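Local coordinates for protein oxidized polyvinyl alcohol hydrolase (Pseudomonas sp. VM15C, PDB 3WWC) that hydrolyses beta-diketones such as 4,6-nonanedione and cleaves oxidized polyvinyl alcohol in the second step of its breakdown, at residues A[66-71]-A[180-185]; A[127-132]-A[151-156]. The protein carries 1 engineered substitution. All coordinates share one frame; numbering follows the deposited sequence.

Contact 1: residues A[66-71]-A[180-185]; sequences VPMTGS and GTMTNR. With BUA (butanoic acid), chain C.
Met68 meets Met182 and Thr183, and neither segment brings a flat side chain into the contact; the rings of Phe153 and Trp129 lie against Met68 from outside it. The carboxyl is the flat group of the bound butanoic acid, and its O1 takes a hydrogen bond from Ser71 OG at 2.7 Å. His303 NE2 bonds the same ligand, and Trp126 NE1 is a further partner of Ser71 OG.

Deeper in, of residues 66-71, Met68 alone reaches helix segment 180-185. Its chain is extended about the CB-CG bond (chi2 175°), then bent about CG-SD (chi3 -73°), which brings CE to Thr183. SD lies 3.7 Å from CG of Met182, and the two methionines cross at about a right angle, Met182 bending off beyond that point. CE of Met68 sits 3.2 Å from OG1 of Thr183, a tight fit against a hydroxyl whose hydrogen bond goes to Gly179 O, one turn back in the helix. With an alanine in place of Met68, Met182 CG and the Thr183 hydroxyl would probably lose their cover on the strand side and a gap would open between strand and helix.

Strand 62-68 and helix 178-189 are core elements of an alpha/beta-hydrolase fold. The helix follows the nucleophile elbow, where Ala177 is the engineered charge-relay position (assigned by similarity), and the loop after the strand carries Ser71 into the pocket.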
ATOM      1  N   VAL A  66       2.788   3.295  -8.337  1.00  6.54           N
ATOM      2  CA  VAL A  66       3.061   4.273  -7.278  1.00  7.66           C
ATOM      3  C   VAL A  66       3.583   3.460  -6.090  1.00  6.91           C
ATOM      4  O   VAL A  66       2.811   2.983  -5.265  1.00  6.98           O
ATOM      5  CB  VAL A  66       1.741   5.034  -6.909  1.00  8.07           C
ATOM      6  CG1 VAL A  66       1.942   5.965  -5.754  1.00  7.92           C
ATOM      7  CG2 VAL A  66       1.291   5.830  -8.128  1.00  7.71           C
ATOM      8  N   PRO A  67       4.912   3.295  -6.002  1.00  7.51           N
ATOM      9  CA  PRO A  67       5.513   2.529  -4.915  1.00  7.48           C
ATOM     10  C   PRO A  67       5.784   3.394  -3.706  1.00  6.91           C
ATOM     11  O   PRO A  67       6.206   4.567  -3.821  1.00  8.09           O
ATOM     12  CB  PRO A  67       6.814   2.031  -5.551  1.00  6.94           C
ATOM     13  CG  PRO A  67       7.211   3.200  -6.460  1.00  6.50           C
ATOM     14  CD  PRO A  67       5.907   3.599  -7.064  1.00  7.14           C
ATOM     15  N   MET A  68       5.557   2.796  -2.540  1.00  6.86           N
ATOM     16  CA  MET A  68       5.790   3.512  -1.278  1.00  7.49           C
ATOM     17  C   MET A  68       6.734   2.765  -0.382  1.00  8.28           C
ATOM     18  O   MET A  68       6.572   1.563  -0.163  1.00  8.54           O
ATOM     19  CB  MET A  68       4.470   3.712  -0.548  1.00  8.56           C
ATOM     20  CG  MET A  68       3.593   4.651  -1.333  1.00  8.49           C
ATOM     21  SD  MET A  68       1.925   4.831  -0.621  1.00 11.71           S
ATOM     22  CE  MET A  68       1.221   3.317  -1.025  1.00  9.95           C
ATOM     23  N   THR A  69       7.703   3.484   0.176  1.00  8.66           N
ATOM     24  CA  THR A  69       8.610   2.895   1.142  1.00  8.18           C
ATOM     25  C   THR A  69       7.912   2.730   2.487  1.00  8.89           C
ATOM     26  O   THR A  69       6.718   3.070   2.657  1.00  8.20           O
ATOM     27  CB  THR A  69       9.847   3.816   1.266  1.00  9.04           C
ATOM     28  OG1 THR A  69      10.858   3.092   1.994  1.00  9.31           O
ATOM     29  CG2 THR A  69       9.505   5.132   1.998  1.00  7.86           C
ATOM     30  N   GLY A  70       8.663   2.199   3.441  1.00  7.72           N
ATOM     31  CA  GLY A  70       8.131   1.964   4.783  1.00  9.33           C
ATOM     32  C   GLY A  70       8.607   2.978   5.809  1.00  8.74           C
ATOM     33  O   GLY A  70       8.626   4.187   5.573  1.00 10.01           O
ATOM     34  N   SER A  71       8.975   2.457   6.974  1.00  9.88           N
ATOM     35  CA  SER A  71       9.395   3.320   8.086  1.00  9.20           C
ATOM     36  C   SER A  71      10.828   3.708   8.124  1.00  9.77           C
ATOM     37  O   SER A  71      11.140   4.822   8.531  1.00 10.97           O
ATOM     38  CB  SER A  71       9.069   2.612   9.410  1.00 10.72           C
ATOM     39  OG  SER A  71       7.650   2.448   9.544  1.00 12.73           O
ATOM     40  N   GLY A 180       2.705  -0.465   2.893  1.00  6.79           N
ATOM     41  CA  GLY A 180       1.649  -1.433   2.616  1.00  6.85           C
ATOM     42  C   GLY A 180       0.372  -1.040   3.362  1.00  6.75           C
ATOM     43  O   GLY A 180      -0.720  -1.227   2.833  1.00  7.71           O
ATOM     44  N   THR A 181       0.496  -0.503   4.587  1.00  6.74           N
ATOM     45  CA  THR A 181      -0.666  -0.045   5.338  1.00  7.35           C
ATOM     46  C   THR A 181      -1.297   1.106   4.567  1.00  6.59           C
ATOM     47  O   THR A 181      -2.520   1.183   4.438  1.00  8.07           O
ATOM     48  CB  THR A 181      -0.226   0.423   6.726  1.00  7.44           C
ATOM     49  OG1 THR A 181       0.619  -0.602   7.305  1.00  8.24           O
ATOM     50  CG2 THR A 181      -1.446   0.710   7.602  1.00  7.78           C
ATOM     51  N   MET A 182      -0.458   1.993   4.074  1.00  6.70           N
ATOM     52  CA  MET A 182      -0.981   3.115   3.302  1.00  7.53           C
ATOM     53  C   MET A 182      -1.682   2.650   2.035  1.00  6.99           C
ATOM     54  O   MET A 182      -2.699   3.264   1.631  1.00  8.22           O
ATOM     55  CB  MET A 182       0.177   4.081   2.986  1.00  7.88           C
ATOM     56  CG  MET A 182      -0.250   5.379   2.260  1.00  7.19           C
ATOM     57  SD  MET A 182      -1.251   6.430   3.355  1.00  7.94           S
ATOM     58  CE  MET A 182      -2.768   6.564   2.397  1.00  8.95           C
ATOM     59  N   THR A 183      -1.180   1.567   1.417  1.00  6.68           N
ATOM     60  CA  THR A 183      -1.829   1.012   0.209  1.00  6.37           C
ATOM     61  C   THR A 183      -3.240   0.556   0.615  1.00  7.74           C
ATOM     62  O   THR A 183      -4.219   0.827  -0.081  1.00  7.33           O
ATOM     63  CB  THR A 183      -1.044  -0.174  -0.322  1.00  7.37           C
ATOM     64  OG1 THR A 183       0.253   0.297  -0.715  1.00  7.44           O
ATOM     65  CG2 THR A 183      -1.740  -0.771  -1.547  1.00  8.15           C
ATOM     66  N   ASN A 184      -3.361  -0.192   1.711  1.00  8.08           N
ATOM     67  CA  ASN A 184      -4.677  -0.624   2.156  1.00  7.63           C
ATOM     68  C   ASN A 184      -5.604   0.586   2.370  1.00  7.79           C
ATOM     69  O   ASN A 184      -6.767   0.564   1.932  1.00  8.80           O
ATOM     70  CB  ASN A 184      -4.587  -1.383   3.515  1.00  8.55           C
ATOM     71  CG  ASN A 184      -4.133  -2.816   3.354  1.00  8.16           C
ATOM     72  OD1 ASN A 184      -4.390  -3.453   2.322  1.00  8.83           O
ATOM     73  ND2 ASN A 184      -3.469  -3.363   4.401  1.00  8.58           N
ATOM     74  N   ARG A 185      -5.111   1.622   3.060  1.00  7.29           N
ATOM     75  CA  ARG A 185      -5.982   2.775   3.315  1.00  7.13           C
ATOM     76  C   ARG A 185      -6.443   3.450   2.023  1.00  8.20           C
ATOM     77  O   ARG A 185      -7.630   3.776   1.844  1.00  8.40           O
ATOM     78  CB  ARG A 185      -5.281   3.822   4.169  1.00  7.95           C
ATOM     79  CG  ARG A 185      -6.235   5.001   4.513  1.00  7.80           C
ATOM     80  CD  ARG A 185      -5.600   5.924   5.601  1.00  7.63           C
ATOM     81  NE  ARG A 185      -6.586   6.914   6.045  1.00  8.77           N
ATOM     82  CZ  ARG A 185      -7.370   6.763   7.106  1.00  8.49           C
ATOM     83  NH1 ARG A 185      -7.315   5.639   7.852  1.00  8.52           N
ATOM     84  NH2 ARG A 185      -8.168   7.788   7.456  1.00  9.59           N
TER
HETATM   85  C1  BUA C 402       3.615  -0.237  12.662  0.50 32.18           C
HETATM   86  C2  BUA C 402       4.423  -1.005  11.615  1.00 31.98           C
HETATM   87  C3  BUA C 402       4.892  -0.031  10.533  1.00 30.41           C
HETATM   88  C4  BUA C 402       5.792  -0.735   9.515  1.00 30.26           C
HETATM   89  O1  BUA C 402       6.681  -0.037   8.975  1.00 22.42           O
HETATM   90  O2  BUA C 402       5.521  -1.930   9.254  1.00 30.08           O

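Contact 2: residues A[127-132]-A[151-156]; sequences NPWFEG and SFFVAM
Phe153 and Trp129 make the contact between helix segment 151-156 and loop segment 127-132, and both are buried. Ser151 comes first along the helix: its OG bonds His43 NE2 and Lys44 NZ, and its carbonyl oxygen accepts the amide of Ala155. Phe152 starts out toward the loop, yet its ring stops short of it and packs on Pro100, Arg48 and Phe50.

With Phe153 the two segments touch. CG lies beside the backbone N (chi1 -57°), which sends the ring out to the indole, and the two side chains cross at about a right angle. The far end of the phenyl does the work: CZ is 3.8 Å from Trp129 CZ3 and as close to CE3, while CE1 reaches CZ3 at 4.0 Å. Both indole carbons lie at the rim of the phenyl ring, close to its plane. Seen from the indole the approach is oblique, the planes making 75° with 5.8 Å between the phenyl and six-membered ring centroids, a van der Waals meeting.

At the other end of the indole, NE1 is bonded to Thr69 O, which helps set the rotation of the indole. The backbone after Trp129 enters an inverse gamma turn centred on Phe130, closed by a weak bond from Glu131 N to Trp129 O, and Phe130 N bonds Asp149 OD2 earlier in the helix.

Last on the walk, Met156 gives its amide to Phe152 O, and its side chain lies on Ile98 and Phe50. Helix 148-160 belongs to the beta-alpha-beta crossover from strand 96-100 to strand 170-176, passing strand 62-68, and the long connection before it carries Trp129, here packed against the crossover helix of an alpha/beta-hydrolase fold.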
ATOM      1  N   ASN A 127       3.908   7.649  11.975  1.00  9.78           N
ATOM      2  CA  ASN A 127       4.376   8.832  11.236  1.00  8.76           C
ATOM      3  C   ASN A 127       4.813   8.752   9.759  1.00  9.54           C
ATOM      4  O   ASN A 127       4.759   9.763   9.086  1.00 11.31           O
ATOM      5  CB  ASN A 127       5.527   9.478  12.031  1.00  9.60           C
ATOM      6  CG  ASN A 127       5.582  10.979  11.872  1.00 10.49           C
ATOM      7  OD1 ASN A 127       4.567  11.652  11.797  1.00 12.86           O
ATOM      8  ND2 ASN A 127       6.802  11.508  11.856  1.00 13.63           N
ATOM      9  N   PRO A 128       5.259   7.583   9.237  1.00  8.69           N
ATOM     10  CA  PRO A 128       5.688   7.572   7.838  1.00  9.06           C
ATOM     11  C   PRO A 128       4.654   8.022   6.812  1.00  9.12           C
ATOM     12  O   PRO A 128       4.979   8.743   5.849  1.00  8.83           O
ATOM     13  CB  PRO A 128       6.095   6.116   7.591  1.00  9.07           C
ATOM     14  CG  PRO A 128       6.672   5.669   8.978  1.00  9.36           C
ATOM     15  CD  PRO A 128       5.623   6.339   9.945  1.00  9.43           C
ATOM     16  N   TRP A 129       3.408   7.574   7.000  1.00  8.38           N
ATOM     17  CA  TRP A 129       2.323   7.921   6.091  1.00  8.12           C
ATOM     18  C   TRP A 129       1.087   8.139   6.949  1.00  8.25           C
ATOM     19  O   TRP A 129       0.994   7.645   8.054  1.00  8.82           O
ATOM     20  CB  TRP A 129       1.997   6.768   5.114  1.00  8.25           C
ATOM     21  CG  TRP A 129       3.183   6.270   4.262  1.00  7.75           C
ATOM     22  CD1 TRP A 129       3.942   5.128   4.478  1.00  8.61           C
ATOM     23  CD2 TRP A 129       3.722   6.891   3.090  1.00  7.09           C
ATOM     24  NE1 TRP A 129       4.920   5.022   3.517  1.00  7.44           N
ATOM     25  CE2 TRP A 129       4.812   6.084   2.648  1.00  7.13           C
ATOM     26  CE3 TRP A 129       3.405   8.052   2.368  1.00  8.28           C
ATOM     27  CZ2 TRP A 129       5.573   6.408   1.510  1.00  8.70           C
ATOM     28  CZ3 TRP A 129       4.144   8.387   1.255  1.00  8.74           C
ATOM     29  CH2 TRP A 129       5.231   7.561   0.820  1.00  8.28           C
ATOM     30  N   PHE A 130       0.103   8.855   6.388  1.00  8.41           N
ATOM     31  CA  PHE A 130      -1.164   9.051   7.100  1.00  8.63           C
ATOM     32  C   PHE A 130      -1.990   7.810   6.713  1.00  8.10           C
ATOM     33  O   PHE A 130      -2.866   7.842   5.847  1.00  8.33           O
ATOM     34  CB  PHE A 130      -1.790  10.368   6.597  1.00  8.36           C
ATOM     35  CG  PHE A 130      -0.899  11.600   6.841  1.00  8.26           C
ATOM     36  CD1 PHE A 130      -0.584  11.965   8.141  1.00 10.27           C
ATOM     37  CD2 PHE A 130      -0.359  12.342   5.782  1.00  9.38           C
ATOM     38  CE1 PHE A 130       0.281  13.059   8.363  1.00 11.23           C
ATOM     39  CE2 PHE A 130       0.478  13.415   6.005  1.00  9.55           C
ATOM     40  CZ  PHE A 130       0.808  13.780   7.306  1.00 10.99           C
ATOM     41  N   GLU A 131      -1.693   6.725   7.412  1.00  8.37           N
ATOM     42  CA  GLU A 131      -2.212   5.426   7.067  1.00  8.51           C
ATOM     43  C   GLU A 131      -3.120   4.717   8.051  1.00  9.20           C
ATOM     44  O   GLU A 131      -3.583   3.611   7.754  1.00  9.49           O
ATOM     45  CB  GLU A 131      -1.041   4.476   6.631  1.00  9.58           C
ATOM     46  CG  GLU A 131       0.341   4.485   7.415  1.00  8.41           C
ATOM     47  CD  GLU A 131       0.396   3.637   8.679  1.00  9.61           C
ATOM     48  OE1 GLU A 131      -0.520   3.723   9.531  1.00  9.48           O
ATOM     49  OE2 GLU A 131       1.405   2.899   8.848  1.00 10.84           O
ATOM     50  N   GLY A 132      -3.423   5.343   9.184  1.00  8.77           N
ATOM     51  CA  GLY A 132      -4.331   4.681  10.111  1.00  8.53           C
ATOM     52  C   GLY A 132      -4.645   5.641  11.256  1.00  8.23           C
ATOM     53  O   GLY A 132      -3.763   6.376  11.699  1.00  9.87           O
ATOM     54  N   SER A 151      -5.317  11.644  -0.443  1.00  9.37           N
ATOM     55  CA  SER A 151      -5.712  12.676  -1.425  1.00  9.84           C
ATOM     56  C   SER A 151      -4.533  13.227  -2.221  1.00  9.04           C
ATOM     57  O   SER A 151      -4.665  13.523  -3.413  1.00 10.13           O
ATOM     58  CB  SER A 151      -6.476  13.813  -0.734  1.00  9.96           C
ATOM     59  OG  SER A 151      -5.711  14.408   0.302  1.00 11.72           O
ATOM     60  N   PHE A 152      -3.360  13.316  -1.609  1.00  9.39           N
ATOM     61  CA  PHE A 152      -2.202  13.810  -2.327  1.00  8.79           C
ATOM     62  C   PHE A 152      -1.883  12.868  -3.455  1.00  8.80           C
ATOM     63  O   PHE A 152      -1.584  13.305  -4.547  1.00  9.15           O
ATOM     64  CB  PHE A 152      -1.007  13.853  -1.345  1.00  8.43           C
ATOM     65  CG  PHE A 152       0.345  13.860  -1.999  1.00  8.46           C
ATOM     66  CD1 PHE A 152       0.654  14.701  -3.076  1.00  9.19           C
ATOM     67  CD2 PHE A 152       1.343  13.013  -1.507  1.00 10.42           C
ATOM     68  CE1 PHE A 152       1.936  14.686  -3.644  1.00  9.15           C
ATOM     69  CE2 PHE A 152       2.629  13.012  -2.084  1.00 11.22           C
ATOM     70  CZ  PHE A 152       2.924  13.855  -3.157  1.00 10.06           C
ATOM     71  N   PHE A 153      -1.959  11.566  -3.232  1.00  8.90           N
ATOM     72  CA  PHE A 153      -1.550  10.636  -4.311  1.00  8.07           C
ATOM     73  C   PHE A 153      -2.449  10.772  -5.528  1.00  8.21           C
ATOM     74  O   PHE A 153      -1.974  10.637  -6.635  1.00  9.48           O
ATOM     75  CB  PHE A 153      -1.605   9.166  -3.832  1.00  8.14           C
ATOM     76  CG  PHE A 153      -0.764   8.864  -2.624  1.00  7.27           C
ATOM     77  CD1 PHE A 153       0.359   9.615  -2.268  1.00  7.96           C
ATOM     78  CD2 PHE A 153      -1.148   7.803  -1.822  1.00  7.78           C
ATOM     79  CE1 PHE A 153       1.083   9.301  -1.100  1.00  8.47           C
ATOM     80  CE2 PHE A 153      -0.449   7.465  -0.666  1.00  8.04           C
ATOM     81  CZ  PHE A 153       0.676   8.218  -0.297  1.00  8.35           C
ATOM     82  N   VAL A 154      -3.734  11.026  -5.309  1.00  9.81           N
ATOM     83  CA  VAL A 154      -4.662  11.184  -6.436  1.00  9.33           C
ATOM     84  C   VAL A 154      -4.274  12.457  -7.186  1.00 10.03           C
ATOM     85  O   VAL A 154      -4.153  12.445  -8.395  1.00 10.29           O
ATOM     86  CB  VAL A 154      -6.111  11.271  -5.907  1.00 10.27           C
ATOM     87  CG1 VAL A 154      -7.095  11.635  -7.062  1.00 10.56           C
ATOM     88  CG2 VAL A 154      -6.491   9.912  -5.337  1.00 10.29           C
ATOM     89  N   ALA A 155      -4.057  13.532  -6.451  1.00  9.77           N
ATOM     90  CA  ALA A 155      -3.668  14.793  -7.088  1.00 10.01           C
ATOM     91  C   ALA A 155      -2.344  14.688  -7.818  1.00 10.47           C
ATOM     92  O   ALA A 155      -2.157  15.258  -8.916  1.00 11.25           O
ATOM     93  CB  ALA A 155      -3.586  15.896  -6.057  1.00 11.68           C
ATOM     94  N   MET A 156      -1.414  13.929  -7.248  1.00  9.31           N
ATOM     95  CA  MET A 156      -0.100  13.696  -7.824  1.00  9.71           C
ATOM     96  C   MET A 156      -0.218  12.981  -9.176  1.00 10.11           C
ATOM     97  O   MET A 156       0.336  13.422 -10.188  1.00 10.34           O
ATOM     98  CB  MET A 156       0.684  12.866  -6.813  1.00  8.92           C
ATOM     99  CG  MET A 156       2.011  12.364  -7.313  1.00  8.70           C
ATOM    100  SD  MET A 156       2.807  11.241  -6.140  1.00  9.65           S
ATOM    101  CE  MET A 156       1.819   9.705  -6.340  1.00  9.74           C
TER

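In the fold
Contacts 1 and 2 have centres about 9 Å apart and share one buried core: Phe153 of contact 2 packs on both Met68 and Met182 of contact 1. The Trp129-to-Thr69 bond, 2.8 Å from NE1 to O, ties the two together. Nearer the pocket, Pro128 CG lies 3.4 Å from Ser71 OG, the ligand-binding hydroxyl. The Trp129 side chain and a bound butanoic acid have their nearest atoms about 7 Å apart, and the same side chain is about 8 Å from that of Ala177, the engineered active-site position; that of Met68 is about 9 Å from Ala177. Both contacts thus lie close behind the pocket, and Ser71 is the residue of these segments that hydrogen-bonds the butanoic acid.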